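PDB 3SUM: cerato-platanin-like protein from Moniliophthora perniciosa, which is of undetermined function but belongs to the cerato-platanins, small fungal proteins generally secreted and implicated in plant-fungus interactions. Local coordinates for residues F50-G61 and T76-F87. Residues are numbered along the deposited sequence; the frame is centred on the assembly and turned at random.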
loop_
_atom_site.group_PDB
_atom_site.type_symbol
_atom_site.label_atom_id
_atom_site.label_comp_id
_atom_site.label_asym_id
_atom_site.label_seq_id
_atom_site.Cartn_x
_atom_site.Cartn_y
_atom_site.Cartn_z
ATOM N N PHE A 50 2.382 2.114 -0.463
ATOM C CA PHE A 50 1.071 2.292 -1.047
ATOM C C PHE A 50 0.824 1.244 -2.109
ATOM O O PHE A 50 1.710 0.866 -2.813
ATOM C CB PHE A 50 1.010 3.658 -1.732
ATOM C CG PHE A 50 0.847 4.812 -0.793
ATOM C CD1 PHE A 50 0.517 4.604 0.537
ATOM C CD2 PHE A 50 1.041 6.107 -1.249
ATOM C CE1 PHE A 50 0.358 5.709 1.415
ATOM C CE2 PHE A 50 0.876 7.223 -0.406
ATOM C CZ PHE A 50 0.507 7.009 0.927
ATOM N N VAL A 51 -0.452 0.837 -2.258
ATOM C CA VAL A 51 -0.768 -0.136 -3.228
ATOM C C VAL A 51 -2.087 0.228 -3.890
ATOM O O VAL A 51 -2.911 0.936 -3.330
ATOM C CB VAL A 51 -0.977 -1.580 -2.632
ATOM C CG1 VAL A 51 0.363 -2.201 -2.085
ATOM C CG2 VAL A 51 -2.026 -1.549 -1.511
ATOM N N ALA A 52 -2.216 -0.216 -5.126
ATOM C CA ALA A 52 -3.559 -0.315 -5.735
ATOM C C ALA A 52 -4.061 -1.670 -5.415
ATOM O O ALA A 52 -3.306 -2.610 -5.382
ATOM C CB ALA A 52 -3.437 -0.156 -7.272
ATOM N N ALA A 53 -5.371 -1.828 -5.259
ATOM C CA ALA A 53 -5.908 -3.128 -4.941
ATOM C C ALA A 53 -7.350 -3.097 -5.389
ATOM O O ALA A 53 -7.909 -2.001 -5.698
ATOM C CB ALA A 53 -5.791 -3.385 -3.433
ATOM N N PRO A 54 -7.969 -4.276 -5.469
ATOM C CA PRO A 54 -9.261 -4.286 -6.108
ATOM C C PRO A 54 -10.306 -3.731 -5.182
ATOM O O PRO A 54 -10.280 -3.999 -3.988
ATOM C CB PRO A 54 -9.566 -5.794 -6.295
ATOM C CG PRO A 54 -8.334 -6.479 -6.071
ATOM C CD PRO A 54 -7.417 -5.623 -5.253
ATOM N N GLU A 55 -11.308 -3.097 -5.773
ATOM C CA GLU A 55 -12.461 -2.663 -5.057
ATOM C C GLU A 55 -13.173 -3.961 -4.507
ATOM O O GLU A 55 -13.066 -5.001 -5.079
ATOM C CB GLU A 55 -13.413 -1.955 -6.049
ATOM C CG GLU A 55 -14.732 -1.431 -5.488
ATOM C CD GLU A 55 -15.600 -0.705 -6.593
ATOM O OE1 GLU A 55 -16.858 -0.697 -6.492
ATOM O OE2 GLU A 55 -15.016 -0.184 -7.557
ATOM N N ALA A 56 -13.937 -3.808 -3.439
ATOM C CA ALA A 56 -14.780 -4.873 -2.862
ATOM C C ALA A 56 -13.909 -5.706 -2.021
ATOM O O ALA A 56 -14.211 -5.870 -0.866
ATOM C CB ALA A 56 -15.578 -5.736 -3.910
ATOM N N GLN A 57 -12.797 -6.169 -2.556
ATOM C CA GLN A 57 -11.853 -6.913 -1.692
ATOM C C GLN A 57 -11.102 -6.024 -0.717
ATOM O O GLN A 57 -10.679 -6.513 0.348
ATOM C CB GLN A 57 -10.783 -7.629 -2.493
ATOM C CG GLN A 57 -11.163 -8.689 -3.359
ATOM C CD GLN A 57 -9.914 -9.491 -3.761
ATOM O OE1 GLN A 57 -9.388 -9.243 -4.820
ATOM N NE2 GLN A 57 -9.500 -10.475 -2.949
ATOM N N THR A 58 -10.925 -4.758 -1.079
ATOM C CA THR A 58 -10.185 -3.789 -0.222
ATOM C C THR A 58 -10.917 -2.453 -0.296
ATOM O O THR A 58 -11.461 -2.091 -1.361
ATOM C CB THR A 58 -8.731 -3.538 -0.718
ATOM O OG1 THR A 58 -8.778 -2.872 -2.001
ATOM C CG2 THR A 58 -8.034 -4.911 -0.914
ATOM N N GLU A 59 -10.893 -1.716 0.823
ATOM C CA GLU A 59 -11.508 -0.417 0.892
ATOM C C GLU A 59 -10.441 0.619 0.695
ATOM O O GLU A 59 -9.244 0.373 0.999
ATOM C CB GLU A 59 -12.196 -0.196 2.240
ATOM C CG GLU A 59 -13.429 -1.098 2.417
ATOM C CD GLU A 59 -14.505 -0.868 1.283
ATOM O OE1 GLU A 59 -14.916 0.311 1.073
ATOM O OE2 GLU A 59 -14.882 -1.859 0.573
ATOM N N CYS A 60 -10.854 1.723 0.070
ATOM C CA CYS A 60 -9.961 2.839 -0.150
ATOM C C CYS A 60 -9.406 3.266 1.188
ATOM O O CYS A 60 -10.140 3.459 2.129
ATOM C CB CYS A 60 -10.684 4.003 -0.807
ATOM S SG CYS A 60 -10.692 3.688 -2.606
ATOM N N GLY A 61 -8.102 3.437 1.253
ATOM C CA GLY A 61 -7.500 3.881 2.511
ATOM C C GLY A 61 -7.292 2.780 3.516
ATOM O O GLY A 61 -6.684 3.044 4.570
ATOM N N THR A 76 -1.021 0.967 2.488
ATOM C CA THR A 76 -2.267 1.622 2.424
ATOM C C THR A 76 -2.790 1.425 1.031
ATOM O O THR A 76 -2.073 1.627 0.053
ATOM C CB THR A 76 -2.055 3.102 2.708
ATOM O OG1 THR A 76 -1.433 3.188 3.990
ATOM C CG2 THR A 76 -3.424 3.856 2.817
ATOM N N VAL A 77 -4.087 1.084 0.916
ATOM C CA VAL A 77 -4.665 1.034 -0.376
ATOM C C VAL A 77 -5.007 2.459 -0.840
ATOM O O VAL A 77 -5.788 3.146 -0.189
ATOM C CB VAL A 77 -5.985 0.148 -0.313
ATOM C CG1 VAL A 77 -6.762 0.203 -1.710
ATOM C CG2 VAL A 77 -5.623 -1.348 0.017
ATOM N N VAL A 78 -4.468 2.883 -1.993
ATOM C CA VAL A 78 -4.601 4.245 -2.437
ATOM C C VAL A 78 -5.154 4.317 -3.860
ATOM O O VAL A 78 -5.415 5.405 -4.377
ATOM C CB VAL A 78 -3.255 4.998 -2.415
ATOM C CG1 VAL A 78 -2.621 5.027 -0.932
ATOM C CG2 VAL A 78 -2.244 4.444 -3.505
ATOM N N ASP A 79 -5.370 3.156 -4.478
ATOM C CA ASP A 79 -5.859 3.194 -5.875
ATOM C C ASP A 79 -6.480 1.830 -6.174
ATOM O O ASP A 79 -6.494 0.946 -5.294
ATOM C CB ASP A 79 -4.612 3.460 -6.743
ATOM C CG ASP A 79 -4.944 3.859 -8.186
ATOM O OD1 ASP A 79 -6.132 4.074 -8.535
ATOM O OD2 ASP A 79 -3.964 3.916 -8.938
ATOM N N ARG A 80 -6.958 1.605 -7.382
ATOM C CA ARG A 80 -7.669 0.371 -7.669
ATOM C C ARG A 80 -6.952 -0.301 -8.815
ATOM O O ARG A 80 -6.407 0.387 -9.667
ATOM C CB ARG A 80 -9.163 0.623 -8.129
ATOM C CG ARG A 80 -10.243 0.352 -7.003
ATOM C CD ARG A 80 -9.782 1.137 -5.723
ATOM N NE ARG A 80 -10.824 1.102 -4.693
ATOM C CZ ARG A 80 -10.836 0.212 -3.724
ATOM N NH1 ARG A 80 -9.888 -0.693 -3.680
ATOM N NH2 ARG A 80 -11.791 0.245 -2.815
ATOM N N VAL A 81 -6.895 -1.627 -8.812
ATOM C CA VAL A 81 -6.624 -2.375 -10.042
ATOM C C VAL A 81 -7.870 -3.241 -10.136
ATOM O O VAL A 81 -8.530 -3.473 -9.124
ATOM C CB VAL A 81 -5.391 -3.247 -9.931
ATOM C CG1 VAL A 81 -4.171 -2.364 -10.037
ATOM C CG2 VAL A 81 -5.369 -4.034 -8.602
ATOM N N GLU A 82 -8.254 -3.719 -11.284
ATOM C CA GLU A 82 -9.490 -4.535 -11.206
ATOM C C GLU A 82 -9.270 -6.011 -11.475
ATOM O O GLU A 82 -10.064 -6.661 -12.173
ATOM C CB GLU A 82 -10.554 -3.963 -12.118
ATOM C CG GLU A 82 -10.988 -2.508 -11.816
ATOM C CD GLU A 82 -9.910 -1.513 -12.220
ATOM O OE1 GLU A 82 -9.124 -1.824 -13.162
ATOM O OE2 GLU A 82 -9.869 -0.428 -11.617
ATOM N N GLU A 83 -8.174 -6.532 -10.936
ATOM C CA GLU A 83 -7.818 -7.903 -11.062
ATOM C C GLU A 83 -7.936 -8.474 -9.677
ATOM O O GLU A 83 -7.347 -7.942 -8.726
ATOM C CB GLU A 83 -6.399 -7.993 -11.584
ATOM C CG GLU A 83 -6.287 -8.616 -13.012
ATOM C CD GLU A 83 -6.834 -7.806 -14.193
ATOM O OE1 GLU A 83 -6.363 -6.688 -14.507
ATOM O OE2 GLU A 83 -7.733 -8.325 -14.873
ATOM N N ALA A 84 -8.671 -9.562 -9.516
ATOM C CA ALA A 84 -8.859 -10.068 -8.157
ATOM C C ALA A 84 -7.526 -10.441 -7.567
ATOM O O ALA A 84 -6.651 -10.937 -8.285
ATOM C CB ALA A 84 -9.819 -11.316 -8.117
ATOM N N ASN A 85 -7.386 -10.242 -6.257
ATOM C CA ASN A 85 -6.228 -10.747 -5.562
ATOM C C ASN A 85 -4.923 -10.143 -6.034
ATOM O O ASN A 85 -3.865 -10.748 -5.838
ATOM C CB ASN A 85 -6.175 -12.268 -5.707
ATOM C CG ASN A 85 -7.437 -12.932 -5.139
ATOM O OD1 ASN A 85 -7.921 -12.547 -4.084
ATOM N ND2 ASN A 85 -7.922 -13.933 -5.815
ATOM N N LEU A 86 -4.979 -8.939 -6.563
ATOM C CA LEU A 86 -3.764 -8.310 -7.040
ATOM C C LEU A 86 -3.485 -7.005 -6.247
ATOM O O LEU A 86 -4.348 -6.154 -6.138
ATOM C CB LEU A 86 -3.879 -7.953 -8.525
ATOM C CG LEU A 86 -2.676 -7.139 -9.073
ATOM C CD1 LEU A 86 -1.283 -7.860 -8.983
ATOM C CD2 LEU A 86 -2.897 -6.731 -10.573
ATOM N N PHE A 87 -2.280 -6.876 -5.677
ATOM C CA PHE A 87 -1.802 -5.586 -5.237
ATOM C C PHE A 87 -0.777 -5.075 -6.239
ATOM O O PHE A 87 0.025 -5.863 -6.787
ATOM C CB PHE A 87 -1.061 -5.745 -3.911
ATOM C CG PHE A 87 -1.943 -6.031 -2.769
ATOM C CD1 PHE A 87 -2.753 -5.032 -2.231
ATOM C CD2 PHE A 87 -1.969 -7.299 -2.221
ATOM C CE1 PHE A 87 -3.577 -5.301 -1.161
ATOM C CE2 PHE A 87 -2.775 -7.583 -1.145
ATOM C CZ PHE A 87 -3.587 -6.614 -0.622
HETATM O O HOH W 1 -11.659 -3.162 -8.543
#
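The guanidinium of Arg80 slips between two parts of the loop that follows strand 50-52: Glu55 N and CA lie over one face, Cys60 CA over the opposite one, and Ala53 O and Thr58 O meet its edge. At the other end of the contact, the Phe50 ring carries Val78 CG1 on one face, a CH-pi contact 3.6 Å from the ring centroid. Strand 50-52 runs parallel to 76-79 in the double-psi beta-barrel of the cerato-platanin family. A bend at chi2 (51°) folds the arginine back to grip Thr58 end-on: NH2 donates to Thr58 O at 2.8 Å, while NH1 reaches Thr58 OG1 at 3.0 Å, nearly in the guanidinium plane. NH1 also bonds Ala53 O from above that carbonyl's plane, and Thr58 OG1 in turn donates a hydrogen bond to Pro54 O, so one hydroxyl links arginine and loop. Cys60, whose SG is disulfide-bonded to Cys23, brings that sulfur to 3.3 Å from Arg80 NE.

Between the strands, Val51 N donates to Thr76 O and Val78 N to Val51 O; a beta bulge then shifts the register by one, pairing Ala52 with Asp79. Across the sheet from Ala52, Val51 CG2 packs on Val77 CG2 and on Phe87 CD1, 3.6 Å away. Phe87 also stacks with Trp3, and Trp64 of strand 63-68 touches Val77.

Asp79 lies on the same face as Ala52, its carboxylate held by Lys10 and the backbone N of Lys22. A water joins Glu55 N to Val81 O. Gln57 and Asn85 set their side-chain amides almost perpendicular, 81° apart: Gln57 NE2 donates to Asn85 OD1, and the backbone N of Asn85 donates to Gln57 OE1 on an in-plane lone pair at 2.7 Å.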